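Peptidoglycan D,D-transpeptidase FtsI (Burkholderia pseudomallei, PDB 6HZI) probably catalyses the transpeptidation that cross-links peptidoglycan stem peptides during septal cell-wall synthesis. Local coordinates at residues 13-18 with 48-53; 37-42 with 204-209; 57-62 with 151-156; 274-279 with 293-298. All blocks are in the same frame, centred on the assembly; numbering follows the deposited sequence.

Contact 1: 13-18 with 48-53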
loop_
_atom_site.group_PDB
_atom_site.type_symbol
_atom_site.label_atom_id
_atom_site.label_comp_id
_atom_site.label_asym_id
_atom_site.label_seq_id
_atom_site.Cartn_x
_atom_site.Cartn_y
_atom_site.Cartn_z
ATOM N N LYS A 13 18.804 5.982 13.078
ATOM C CA LYS A 13 18.269 4.811 13.839
ATOM C C LYS A 13 17.243 4.056 12.971
ATOM O O LYS A 13 17.271 2.835 12.868
ATOM C CB LYS A 13 17.555 5.225 15.130
ATOM C CG LYS A 13 18.440 5.762 16.240
ATOM C CD LYS A 13 17.663 6.276 17.474
ATOM C CE LYS A 13 18.515 7.079 18.446
ATOM N NZ LYS A 13 17.681 7.664 19.524
ATOM N N ILE A 14 16.299 4.780 12.414
ATOM C CA ILE A 14 15.180 4.187 11.634
ATOM C C ILE A 14 15.747 3.603 10.341
ATOM O O ILE A 14 15.321 2.522 9.932
ATOM C CB ILE A 14 14.067 5.230 11.432
ATOM C CG1 ILE A 14 13.568 5.703 12.801
ATOM C CG2 ILE A 14 12.941 4.664 10.576
ATOM C CD1 ILE A 14 12.787 6.975 12.718
ATOM N N GLN A 15 16.728 4.266 9.762
ATOM C CA GLN A 15 17.385 3.796 8.531
ATOM C C GLN A 15 18.058 2.474 8.888
ATOM O O GLN A 15 17.913 1.511 8.114
ATOM C CB GLN A 15 18.342 4.844 7.947
ATOM C CG GLN A 15 19.055 4.381 6.683
ATOM C CD GLN A 15 18.298 4.628 5.402
ATOM O OE1 GLN A 15 17.111 5.013 5.452
ATOM N NE2 GLN A 15 18.992 4.402 4.261
ATOM N N TYR A 16 18.737 2.407 10.029
ATOM C CA TYR A 16 19.477 1.172 10.384
ATOM C C TYR A 16 18.471 0.042 10.642
ATOM O O TYR A 16 18.597 -1.055 10.059
ATOM C CB TYR A 16 20.432 1.369 11.559
ATOM C CG TYR A 16 21.215 0.110 11.837
ATOM C CD1 TYR A 16 22.145 -0.354 10.909
ATOM C CD2 TYR A 16 20.971 -0.651 12.963
ATOM C CE1 TYR A 16 22.803 -1.554 11.091
ATOM C CE2 TYR A 16 21.633 -1.851 13.157
ATOM C CZ TYR A 16 22.558 -2.298 12.227
ATOM O OH TYR A 16 23.247 -3.457 12.407
ATOM N N ILE A 17 17.477 0.317 11.473
ATOM C CA ILE A 17 16.353 -0.613 11.745
ATOM C C ILE A 17 15.759 -1.109 10.428
ATOM O O ILE A 17 15.361 -2.293 10.358
ATOM C CB ILE A 17 15.263 0.105 12.530
ATOM C CG1 ILE A 17 15.632 0.176 14.010
ATOM C CG2 ILE A 17 13.911 -0.555 12.256
ATOM C CD1 ILE A 17 14.716 1.115 14.803
ATOM N N THR A 18 15.630 -0.218 9.438
ATOM C CA THR A 18 14.955 -0.557 8.157
ATOM C C THR A 18 15.920 -1.474 7.383
ATOM O O THR A 18 15.506 -2.523 6.843
ATOM C CB THR A 18 14.500 0.715 7.415
ATOM O OG1 THR A 18 13.556 1.493 8.167
ATOM C CG2 THR A 18 13.848 0.370 6.101
ATOM N N SER A 48 13.175 6.826 6.556
ATOM C CA SER A 48 14.129 5.815 6.069
ATOM C C SER A 48 13.807 5.501 4.635
ATOM O O SER A 48 12.648 5.679 4.205
ATOM C CB SER A 48 14.137 4.546 6.895
ATOM O OG SER A 48 12.904 3.838 6.756
ATOM N N LEU A 49 14.830 5.035 3.943
ATOM C CA LEU A 49 14.732 4.745 2.508
ATOM C C LEU A 49 15.849 3.756 2.211
ATOM O O LEU A 49 17.021 4.132 2.341
ATOM C CB LEU A 49 14.831 6.049 1.710
ATOM C CG LEU A 49 14.612 5.881 0.203
ATOM C CD1 LEU A 49 13.162 5.621 -0.118
ATOM C CD2 LEU A 49 15.070 7.111 -0.537
ATOM N N VAL A 50 15.465 2.515 1.931
ATOM C CA VAL A 50 16.405 1.382 1.948
ATOM C C VAL A 50 16.118 0.478 0.759
ATOM O O VAL A 50 14.967 0.119 0.505
ATOM C CB VAL A 50 16.339 0.643 3.298
ATOM C CG1 VAL A 50 17.120 -0.652 3.235
ATOM C CG2 VAL A 50 16.868 1.521 4.430
ATOM N N ASN A 51 17.183 0.144 0.052
ATOM C CA ASN A 51 17.191 -0.924 -0.963
ATOM C C ASN A 51 18.276 -1.948 -0.598
ATOM O O ASN A 51 19.375 -1.549 -0.359
ATOM C CB ASN A 51 17.478 -0.349 -2.331
ATOM C CG ASN A 51 16.553 0.782 -2.719
ATOM O OD1 ASN A 51 15.632 0.551 -3.501
ATOM N ND2 ASN A 51 16.865 2.011 -2.323
ATOM N N TYR A 52 18.000 -3.245 -0.655
ATOM C CA TYR A 52 19.042 -4.285 -0.506
ATOM C C TYR A 52 18.973 -5.239 -1.678
ATOM O O TYR A 52 17.973 -5.950 -1.805
ATOM C CB TYR A 52 18.890 -5.081 0.789
ATOM C CG TYR A 52 20.068 -5.986 0.937
ATOM C CD1 TYR A 52 21.314 -5.435 1.171
ATOM C CD2 TYR A 52 19.989 -7.343 0.669
ATOM C CE1 TYR A 52 22.447 -6.224 1.245
ATOM C CE2 TYR A 52 21.108 -8.158 0.754
ATOM C CZ TYR A 52 22.344 -7.588 1.039
ATOM O OH TYR A 52 23.496 -8.314 1.150
ATOM N N PRO A 53 20.024 -5.319 -2.529
ATOM C CA PRO A 53 21.200 -4.428 -2.479
ATOM C C PRO A 53 21.014 -2.904 -2.548
ATOM O O PRO A 53 21.396 -2.299 -3.533
ATOM C CB PRO A 53 21.901 -4.752 -3.788
ATOM C CG PRO A 53 21.565 -6.208 -4.026
ATOM C CD PRO A 53 20.143 -6.367 -3.551
#

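Contact 2: 37-42 with 204-209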
loop_
_atom_site.group_PDB
_atom_site.type_symbol
_atom_site.label_atom_id
_atom_site.label_comp_id
_atom_site.label_asym_id
_atom_site.label_seq_id
_atom_site.Cartn_x
_atom_site.Cartn_y
_atom_site.Cartn_z
ATOM N N MET A 37 10.723 1.611 3.188
ATOM C CA MET A 37 10.803 3.037 3.559
ATOM C C MET A 37 9.749 3.376 4.617
ATOM O O MET A 37 8.722 2.672 4.691
ATOM C CB MET A 37 10.638 3.922 2.308
ATOM C CG MET A 37 9.231 4.012 1.754
ATOM S SD MET A 37 9.123 4.995 0.253
ATOM C CE MET A 37 9.330 6.652 0.915
ATOM N N VAL A 38 10.022 4.427 5.389
ATOM C CA VAL A 38 9.161 4.940 6.478
ATOM C C VAL A 38 8.965 6.407 6.213
ATOM O O VAL A 38 9.979 7.088 5.962
ATOM C CB VAL A 38 9.780 4.705 7.863
ATOM C CG1 VAL A 38 8.812 5.102 8.970
ATOM C CG2 VAL A 38 10.170 3.230 8.029
ATOM N N ILE A 39 7.709 6.829 6.269
ATOM C CA ILE A 39 7.237 8.232 6.122
ATOM C C ILE A 39 6.580 8.663 7.430
ATOM O O ILE A 39 5.720 7.910 7.969
ATOM C CB ILE A 39 6.230 8.322 4.977
ATOM C CG1 ILE A 39 6.837 7.749 3.695
ATOM C CG2 ILE A 39 5.775 9.754 4.840
ATOM C CD1 ILE A 39 5.995 7.931 2.431
ATOM N N ASP A 40 6.958 9.842 7.917
ATOM C CA ASP A 40 6.281 10.487 9.059
ATOM C C ASP A 40 4.978 11.060 8.518
ATOM O O ASP A 40 5.018 11.852 7.565
ATOM C CB ASP A 40 7.134 11.600 9.663
ATOM C CG ASP A 40 6.416 12.367 10.749
ATOM O OD1 ASP A 40 6.276 11.805 11.822
ATOM O OD2 ASP A 40 6.011 13.511 10.498
ATOM N N VAL A 41 3.869 10.678 9.111
ATOM C CA VAL A 41 2.528 11.034 8.593
ATOM C C VAL A 41 2.291 12.525 8.752
ATOM O O VAL A 41 1.684 13.044 7.829
ATOM C CB VAL A 41 1.435 10.215 9.291
ATOM C CG1 VAL A 41 0.053 10.759 8.958
ATOM C CG2 VAL A 41 1.578 8.742 8.907
ATOM N N GLN A 42 2.730 13.168 9.838
ATOM C CA GLN A 42 2.373 14.593 10.124
ATOM C C GLN A 42 3.070 15.524 9.139
ATOM O O GLN A 42 2.470 16.577 8.790
ATOM C CB GLN A 42 2.666 15.032 11.564
ATOM C CG GLN A 42 1.482 14.824 12.511
ATOM C CD GLN A 42 0.175 15.412 11.996
ATOM O OE1 GLN A 42 -0.589 14.747 11.294
ATOM N NE2 GLN A 42 -0.114 16.672 12.333
ATOM N N MET A 204 0.314 14.266 1.431
ATOM C CA MET A 204 1.490 15.024 1.908
ATOM C C MET A 204 2.571 14.929 0.849
ATOM O O MET A 204 2.682 13.919 0.125
ATOM C CB MET A 204 1.954 14.460 3.250
ATOM C CG MET A 204 0.882 14.667 4.315
ATOM S SD MET A 204 0.518 16.447 4.445
ATOM C CE MET A 204 1.848 16.964 5.525
ATOM N N PRO A 205 3.291 16.055 0.649
ATOM C CA PRO A 205 4.519 16.055 -0.144
ATOM C C PRO A 205 5.518 15.154 0.592
ATOM O O PRO A 205 5.707 15.306 1.793
ATOM C CB PRO A 205 4.998 17.518 -0.165
ATOM C CG PRO A 205 3.838 18.311 0.404
ATOM C CD PRO A 205 3.026 17.365 1.263
ATOM N N VAL A 206 6.103 14.198 -0.109
ATOM C CA VAL A 206 7.045 13.259 0.546
ATOM C C VAL A 206 8.437 13.666 0.121
ATOM O O VAL A 206 8.744 13.565 -1.056
ATOM C CB VAL A 206 6.741 11.788 0.234
ATOM C CG1 VAL A 206 7.806 10.884 0.818
ATOM C CG2 VAL A 206 5.356 11.416 0.756
ATOM N N THR A 207 9.251 13.987 1.106
ATOM C CA THR A 207 10.480 14.794 0.950
ATOM C C THR A 207 11.551 14.096 1.786
ATOM O O THR A 207 11.163 13.581 2.866
ATOM C CB THR A 207 10.163 16.236 1.393
ATOM O OG1 THR A 207 11.334 17.023 1.249
ATOM C CG2 THR A 207 9.641 16.355 2.827
ATOM N N ILE A 208 12.806 14.132 1.326
ATOM C CA ILE A 208 14.014 13.722 2.081
ATOM C C ILE A 208 14.589 14.898 2.880
ATOM O O ILE A 208 15.636 14.713 3.472
ATOM C CB ILE A 208 15.017 13.136 1.083
ATOM C CG1 ILE A 208 14.435 11.853 0.524
ATOM C CG2 ILE A 208 16.358 12.854 1.698
ATOM C CD1 ILE A 208 15.176 11.363 -0.646
ATOM N N PHE A 209 13.890 16.021 2.997
ATOM C CA PHE A 209 14.344 17.211 3.764
ATOM C C PHE A 209 13.355 17.508 4.882
ATOM O O PHE A 209 12.163 17.269 4.702
ATOM C CB PHE A 209 14.474 18.439 2.859
ATOM C CG PHE A 209 15.663 18.389 1.934
ATOM C CD1 PHE A 209 15.573 17.769 0.706
ATOM C CD2 PHE A 209 16.871 18.932 2.303
ATOM C CE1 PHE A 209 16.678 17.677 -0.123
ATOM C CE2 PHE A 209 17.960 18.897 1.448
ATOM C CZ PHE A 209 17.858 18.264 0.236
#

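Contact 3: 57-62 with 151-156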
loop_
_atom_site.group_PDB
_atom_site.type_symbol
_atom_site.label_atom_id
_atom_site.label_comp_id
_atom_site.label_asym_id
_atom_site.label_seq_id
_atom_site.Cartn_x
_atom_site.Cartn_y
_atom_site.Cartn_z
ATOM N N ARG A 57 15.835 0.884 -6.173
ATOM C CA ARG A 57 14.775 0.191 -6.970
ATOM C C ARG A 57 13.405 0.699 -6.489
ATOM O O ARG A 57 12.408 0.749 -7.263
ATOM C CB ARG A 57 14.947 -1.332 -6.906
ATOM C CG ARG A 57 16.039 -1.894 -7.819
ATOM C CD ARG A 57 16.283 -3.400 -7.658
ATOM N NE ARG A 57 16.323 -3.736 -6.235
ATOM C CZ ARG A 57 17.374 -3.561 -5.417
ATOM N NH1 ARG A 57 18.538 -3.106 -5.864
ATOM N NH2 ARG A 57 17.268 -3.882 -4.141
ATOM N N VAL A 58 13.419 1.178 -5.263
ATOM C CA VAL A 58 12.319 1.894 -4.547
ATOM C C VAL A 58 11.730 3.015 -5.399
ATOM O O VAL A 58 10.505 3.201 -5.367
ATOM C CB VAL A 58 12.840 2.480 -3.219
ATOM C CG1 VAL A 58 11.704 2.920 -2.330
ATOM C CG2 VAL A 58 13.634 1.444 -2.459
ATOM N N LEU A 59 12.592 3.750 -6.090
ATOM C CA LEU A 59 12.213 4.889 -6.942
ATOM C C LEU A 59 12.224 4.518 -8.429
ATOM O O LEU A 59 11.383 5.117 -9.150
ATOM C CB LEU A 59 13.123 6.071 -6.614
ATOM C CG LEU A 59 12.816 6.704 -5.255
ATOM C CD1 LEU A 59 13.888 7.618 -4.756
ATOM C CD2 LEU A 59 11.551 7.501 -5.332
ATOM N N THR A 60 13.042 3.535 -8.853
ATOM C CA THR A 60 13.254 3.167 -10.293
ATOM C C THR A 60 12.337 2.016 -10.734
ATOM O O THR A 60 11.918 2.033 -11.867
ATOM C CB THR A 60 14.691 2.732 -10.625
ATOM O OG1 THR A 60 15.036 1.590 -9.833
ATOM C CG2 THR A 60 15.706 3.825 -10.397
ATOM N N ASP A 61 12.087 1.032 -9.889
ATOM C CA ASP A 61 11.403 -0.222 -10.301
ATOM C C ASP A 61 9.890 -0.064 -10.174
ATOM O O ASP A 61 9.380 0.371 -9.123
ATOM C CB ASP A 61 11.902 -1.415 -9.489
ATOM C CG ASP A 61 13.277 -1.914 -9.908
ATOM O OD1 ASP A 61 13.981 -1.215 -10.740
ATOM O OD2 ASP A 61 13.633 -2.993 -9.399
ATOM N N VAL A 62 9.187 -0.402 -11.231
ATOM C CA VAL A 62 7.706 -0.271 -11.269
ATOM C C VAL A 62 7.133 -1.666 -11.424
ATOM O O VAL A 62 7.822 -2.482 -12.028
ATOM C CB VAL A 62 7.255 0.628 -12.419
ATOM C CG1 VAL A 62 7.827 2.010 -12.215
ATOM C CG2 VAL A 62 7.649 0.032 -13.772
ATOM N N PRO A 151 8.063 10.888 -8.915
ATOM C CA PRO A 151 8.283 11.728 -7.752
ATOM C C PRO A 151 9.494 12.638 -7.993
ATOM O O PRO A 151 10.479 12.188 -8.575
ATOM C CB PRO A 151 8.620 10.735 -6.642
ATOM C CG PRO A 151 8.080 9.421 -7.147
ATOM C CD PRO A 151 8.235 9.459 -8.642
ATOM N N LYS A 152 9.421 13.858 -7.492
ATOM C CA LYS A 152 10.551 14.809 -7.574
ATOM C C LYS A 152 11.153 14.916 -6.178
ATOM O O LYS A 152 10.642 15.674 -5.423
ATOM C CB LYS A 152 10.031 16.147 -8.096
ATOM C CG LYS A 152 9.307 16.021 -9.419
ATOM C CD LYS A 152 9.071 17.333 -10.124
ATOM C CE LYS A 152 8.955 17.152 -11.628
ATOM N NZ LYS A 152 7.838 17.969 -12.156
ATOM N N VAL A 153 12.169 14.130 -5.859
ATOM C CA VAL A 153 12.766 14.105 -4.505
ATOM C C VAL A 153 14.275 14.260 -4.641
ATOM O O VAL A 153 14.979 13.986 -3.669
ATOM C CB VAL A 153 12.369 12.819 -3.763
ATOM C CG1 VAL A 153 10.885 12.786 -3.549
ATOM C CG2 VAL A 153 12.808 11.567 -4.467
ATOM N N GLY A 154 14.749 14.740 -5.780
ATOM C CA GLY A 154 16.178 15.039 -5.952
ATOM C C GLY A 154 16.898 13.878 -6.591
ATOM O O GLY A 154 18.132 13.927 -6.696
ATOM N N PHE A 155 16.172 12.850 -6.999
ATOM C CA PHE A 155 16.766 11.636 -7.601
ATOM C C PHE A 155 16.383 11.618 -9.071
ATOM O O PHE A 155 15.222 11.458 -9.434
ATOM C CB PHE A 155 16.375 10.352 -6.865
ATOM C CG PHE A 155 16.875 9.098 -7.538
ATOM C CD1 PHE A 155 18.220 8.732 -7.461
ATOM C CD2 PHE A 155 16.009 8.279 -8.253
ATOM C CE1 PHE A 155 18.697 7.582 -8.085
ATOM C CE2 PHE A 155 16.485 7.144 -8.898
ATOM C CZ PHE A 155 17.825 6.789 -8.803
ATOM N N PRO A 156 17.372 11.749 -9.967
ATOM C CA PRO A 156 17.085 11.766 -11.401
ATOM C C PRO A 156 16.779 10.314 -11.790
ATOM O O PRO A 156 17.407 9.387 -11.270
ATOM C CB PRO A 156 18.424 12.244 -11.965
ATOM C CG PRO A 156 19.463 11.573 -11.025
ATOM C CD PRO A 156 18.824 11.737 -9.656
#

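Contact 4: 274-279 with 293-298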
loop_
_atom_site.group_PDB
_atom_site.type_symbol
_atom_site.label_atom_id
_atom_site.label_comp_id
_atom_site.label_asym_id
_atom_site.label_seq_id
_atom_site.Cartn_x
_atom_site.Cartn_y
_atom_site.Cartn_z
ATOM N N LYS A 274 7.646 -16.923 -9.728
ATOM C CA LYS A 274 8.429 -15.677 -9.907
ATOM C C LYS A 274 7.477 -14.504 -9.618
ATOM O O LYS A 274 6.783 -14.023 -10.546
ATOM C CB LYS A 274 9.122 -15.709 -11.270
ATOM C CG LYS A 274 10.317 -16.663 -11.368
ATOM C CD LYS A 274 10.829 -16.893 -12.792
ATOM C CE LYS A 274 11.978 -17.875 -12.885
ATOM N NZ LYS A 274 12.451 -18.002 -14.282
ATOM N N TYR A 275 7.409 -14.082 -8.351
ATOM C CA TYR A 275 6.506 -12.987 -7.911
ATOM C C TYR A 275 7.177 -12.020 -6.918
ATOM O O TYR A 275 8.179 -12.359 -6.255
ATOM C CB TYR A 275 5.271 -13.600 -7.263
ATOM C CG TYR A 275 5.585 -14.289 -5.962
ATOM C CD1 TYR A 275 6.069 -15.579 -5.947
ATOM C CD2 TYR A 275 5.387 -13.652 -4.755
ATOM C CE1 TYR A 275 6.375 -16.222 -4.764
ATOM C CE2 TYR A 275 5.659 -14.285 -3.563
ATOM C CZ TYR A 275 6.180 -15.563 -3.572
ATOM O OH TYR A 275 6.479 -16.178 -2.402
ATOM N N ARG A 276 6.548 -10.850 -6.755
ATOM C CA ARG A 276 6.955 -9.764 -5.828
ATOM C C ARG A 276 5.903 -9.601 -4.730
ATOM O O ARG A 276 4.713 -9.392 -5.036
ATOM C CB ARG A 276 7.129 -8.477 -6.621
ATOM C CG ARG A 276 7.534 -7.301 -5.756
ATOM C CD ARG A 276 7.160 -6.047 -6.497
ATOM N NE ARG A 276 7.998 -5.894 -7.676
ATOM C CZ ARG A 276 9.258 -5.477 -7.623
ATOM N NH1 ARG A 276 9.825 -5.233 -6.455
ATOM N NH2 ARG A 276 9.956 -5.345 -8.726
ATOM N N ALA A 277 6.316 -9.736 -3.484
ATOM C CA ALA A 277 5.402 -9.642 -2.325
ATOM C C ALA A 277 5.576 -8.256 -1.703
ATOM O O ALA A 277 6.680 -7.966 -1.209
ATOM C CB ALA A 277 5.711 -10.708 -1.309
ATOM N N SER A 278 4.545 -7.419 -1.774
ATOM C CA SER A 278 4.602 -6.045 -1.233
ATOM C C SER A 278 3.542 -5.861 -0.143
ATOM O O SER A 278 2.517 -6.589 -0.102
ATOM C CB SER A 278 4.521 -5.066 -2.344
ATOM O OG SER A 278 5.542 -5.330 -3.304
ATOM N N PHE A 279 3.838 -4.987 0.793
ATOM C CA PHE A 279 2.930 -4.630 1.897
ATOM C C PHE A 279 3.078 -3.140 2.188
ATOM O O PHE A 279 4.239 -2.647 2.257
ATOM C CB PHE A 279 3.242 -5.443 3.154
ATOM C CG PHE A 279 2.144 -5.333 4.186
ATOM C CD1 PHE A 279 2.138 -4.288 5.107
ATOM C CD2 PHE A 279 1.086 -6.243 4.180
ATOM C CE1 PHE A 279 1.100 -4.155 6.017
ATOM C CE2 PHE A 279 0.067 -6.116 5.107
ATOM C CZ PHE A 279 0.050 -5.043 5.981
ATOM N N ALA A 293 6.282 0.888 3.999
ATOM C CA ALA A 293 6.103 0.101 2.766
ATOM C C ALA A 293 7.291 -0.839 2.614
ATOM O O ALA A 293 8.458 -0.406 2.829
ATOM C CB ALA A 293 5.952 1.015 1.578
ATOM N N VAL A 294 6.990 -2.068 2.219
ATOM C CA VAL A 294 7.993 -3.156 2.086
ATOM C C VAL A 294 7.687 -3.917 0.815
ATOM O O VAL A 294 6.494 -4.257 0.592
ATOM C CB VAL A 294 7.959 -4.127 3.281
ATOM C CG1 VAL A 294 8.986 -5.224 3.099
ATOM C CG2 VAL A 294 8.204 -3.414 4.585
ATOM N N SER A 295 8.726 -4.224 0.056
ATOM C CA SER A 295 8.626 -5.061 -1.165
ATOM C C SER A 295 9.808 -6.054 -1.231
ATOM O O SER A 295 10.969 -5.628 -1.065
ATOM C CB SER A 295 8.493 -4.169 -2.362
ATOM O OG SER A 295 8.141 -4.925 -3.512
ATOM N N VAL A 296 9.522 -7.349 -1.390
ATOM C CA VAL A 296 10.544 -8.440 -1.491
ATOM C C VAL A 296 10.344 -9.095 -2.859
ATOM O O VAL A 296 9.262 -9.703 -3.107
ATOM C CB VAL A 296 10.435 -9.446 -0.334
ATOM C CG1 VAL A 296 11.411 -10.601 -0.429
ATOM C CG2 VAL A 296 10.575 -8.754 1.002
ATOM N N ASP A 297 11.319 -8.908 -3.744
ATOM C CA ASP A 297 11.228 -9.398 -5.126
ATOM C C ASP A 297 11.752 -10.837 -5.190
ATOM O O ASP A 297 12.871 -11.083 -4.687
ATOM C CB ASP A 297 11.981 -8.459 -6.055
ATOM C CG ASP A 297 11.516 -8.622 -7.482
ATOM O OD1 ASP A 297 10.374 -9.131 -7.667
ATOM O OD2 ASP A 297 12.309 -8.288 -8.390
ATOM N N GLU A 298 10.955 -11.730 -5.801
ATOM C CA GLU A 298 11.291 -13.132 -6.165
ATOM C C GLU A 298 11.943 -13.842 -5.008
ATOM O O GLU A 298 13.057 -14.342 -5.119
ATOM C CB GLU A 298 12.223 -13.201 -7.358
ATOM C CG GLU A 298 11.646 -12.543 -8.584
ATOM C CD GLU A 298 12.554 -12.726 -9.783
ATOM O OE1 GLU A 298 13.523 -13.571 -9.692
ATOM O OE2 GLU A 298 12.299 -12.012 -10.801
#

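Contact 1: 13-18 with 48-53
Q15 lays its side-chain amide alongside L49 and bonds to both its backbone N and O, atoms of two successive peptide groups. OE1 of Q15 accepts from the backbone N of L49 at 2.7 Å in a nearly straight bond (164°), with the N-H arriving in the plane of the side-chain carbonyl and on a lone pair. NE2 of Q15 donates back to O of L49 at 2.8 Å, less ideally: the bond is bent to 144°, and the nitrogen stands above the carbonyl plane of L49. The bend at chi2 (87°) brings the amide across to the edge of the strand. Strand 46-52 is outermost in the antiparallel sheet of the penicillin-binding transpeptidase fold. S48 and V50 bond through their backbones to V38 and A36 of strand 33-40, whereas L49 presents its backbone N and O to Q15, whose amide takes the place that a further strand would fill. Deeper in, two hydroxyls bond in series. OG of S48 donates to OG1 of T18 at 2.8 Å, and OG1 of T18 in turn donates to O of I14 at 2.7 Å, one helical turn back. O of I14 thus carries two bonds, the second from N of T18, and the two donors approach opposite faces of its carbonyl plane. Between the polar groups, CG2 of V50 rests against both CD of Q15 and CG2 of T18, each 3.6 Å away; V50 runs antiparallel to both side chains. CG2 of I14 packs on CB of S48 at 3.9 Å.

Contact 2: 37-42 with 204-209
I39 and V206 form the apolar centre of this contact. The tip of the isoleucine, CD1, comes up between the two branches of the valine, 3.8 Å from CG1 of V206 and 3.9 Å from its CG2, and the two side chains cross at about a right angle. With chi1 at -55° and an extended chi2, I39 sends CD1 out from the strand to the loop rather than along the sheet. M37, on the same face of strand 33-40, adds a looser touch, its CE lying 4.5 Å from CG1 of V206. F188 of helix 187-198 touches both M37 and V206, while V46 of the neighbouring strand also packs against V206.

The second kind of interaction sets an apolar side chain against backbone carbonyls. M204 is bent at chi2 and again at chi3, a folded shape that curls its CE methyl back to within 3.3 Å of O of Q42. Its CG lies 4.0 Å from O of V41. That second oxygen has a polar partner of its own, ND1 of H199, and the same histidine also touches M204 and Q42.

Hydrogen bonds stay on either side of the interface instead of crossing it. OG1 of T207 accepts from N of F209 at 3.3 Å, an ST turn that shapes the loop, and OD2 of D40 bonds to OG1 of T43 just past the strand. With no hydrogen bond from one segment to the other, the loop 204-209 is held on the end of strand 33-40 by hydrophobic burial and the fit of methyl groups, interactions that impose little directionality.

Contact 3: 57-62 with 151-156
L59, on the short helix 57-60, is the buried knot of this contact, and three residues of the loop 151-156 gather round it. CD1 of L59 and CG2 of V153 meet tip to tip at 4.1 Å. The ring of F155 lies alongside, passing the leucine in the opposite direction, with its CD2 4.0 Å from CB of L59. The phenylalanine takes a chi1 of 175°, which carries CG away from its own backbone N and extends the ring over to the helix. P151 closes the inner end more loosely, its CG 4.4 Å from CD2 of L59.

The outer part has fewer partners and lies nearer to solvent, although its one touch is the closest. Here T60 offers a single methyl: CG2 comes to 3.7 Å from CE2 of F155, at the edge of the ring and near its plane, so the aromatic face takes no part in this touch. Both T60 and F155 are partly exposed, and no hydrogen bond links the two segments at either end. G154, between V153 and F155, has backbone angles (phi 95°) that call for glycine.

Behind the buried part stands helix 187-198, whose F188 touches L59, P151 and V153 alike. Helix 57-60 also rests on strand 33-40, through V58 on A35 and R57 on A33, and so links the loop to the central sheet.

Contact 4: 274-279 with 293-298
R276 and D297 both set CG anti to the backbone N (chi1 179° and -160°), and a further bend at chi3 of the arginine folds its guanidinium over the carboxylate. The two flat groups stack almost parallel, 7° apart, with OD1 of D297 above the centre of the guanidinium. The attraction is one of charge alone: NH2 of R276 is a long 3.8 Å from OD2 of D297, and no N-H points at that oxygen. At the guanidinium edge, NH1 of R276 makes a weak bond to OG of S295 at 3.4 Å. The same serine oxygen shares a short 2.6 Å hydrogen bond with OG of S278, across a non-hydrogen-bonded pair. Beneath these side chains the antiparallel backbones are joined by regular bonds, with A277 facing V296 and F279 facing V294 as hydrogen-bonded pairs; N of F279 reaches O of V294 at 2.8 Å. This is the hairpin of strands 274-283 and 290-297 in the middle of the sheet, flanked by strand 33-40 and by strand 256-266, whose backbone bonds S278 through G260 and which carries K258 of the probable K(T/S)G-type motif. Helix 310-324 packs on the face of A277, F279 and V294, while L187 of helix 187-198 touches S295 on the other.

How the contacts relate
The central sheet ties three contacts together. Contact 1 joins contact 2 where O of S48 meets N of V38 at 3.1 Å, and contact 2 joins contact 4 where N of M37 meets O of A293, also at 3.1 Å. Contact 3 lies off the sheet but is linked to contact 1 by OD1 of N51 and N of V58, 2.9 Å apart, and to contact 2 by O of V206 against CG1 of V153. Contact 4 lies beside the probable active site: F279 is close to, without touching, the probable active-site residues S67 and K70 (SxxK), S121 (SxN) and K258 (K(T/S)G-type). The centre of contact 1 is about 16 Å from that of contact 4.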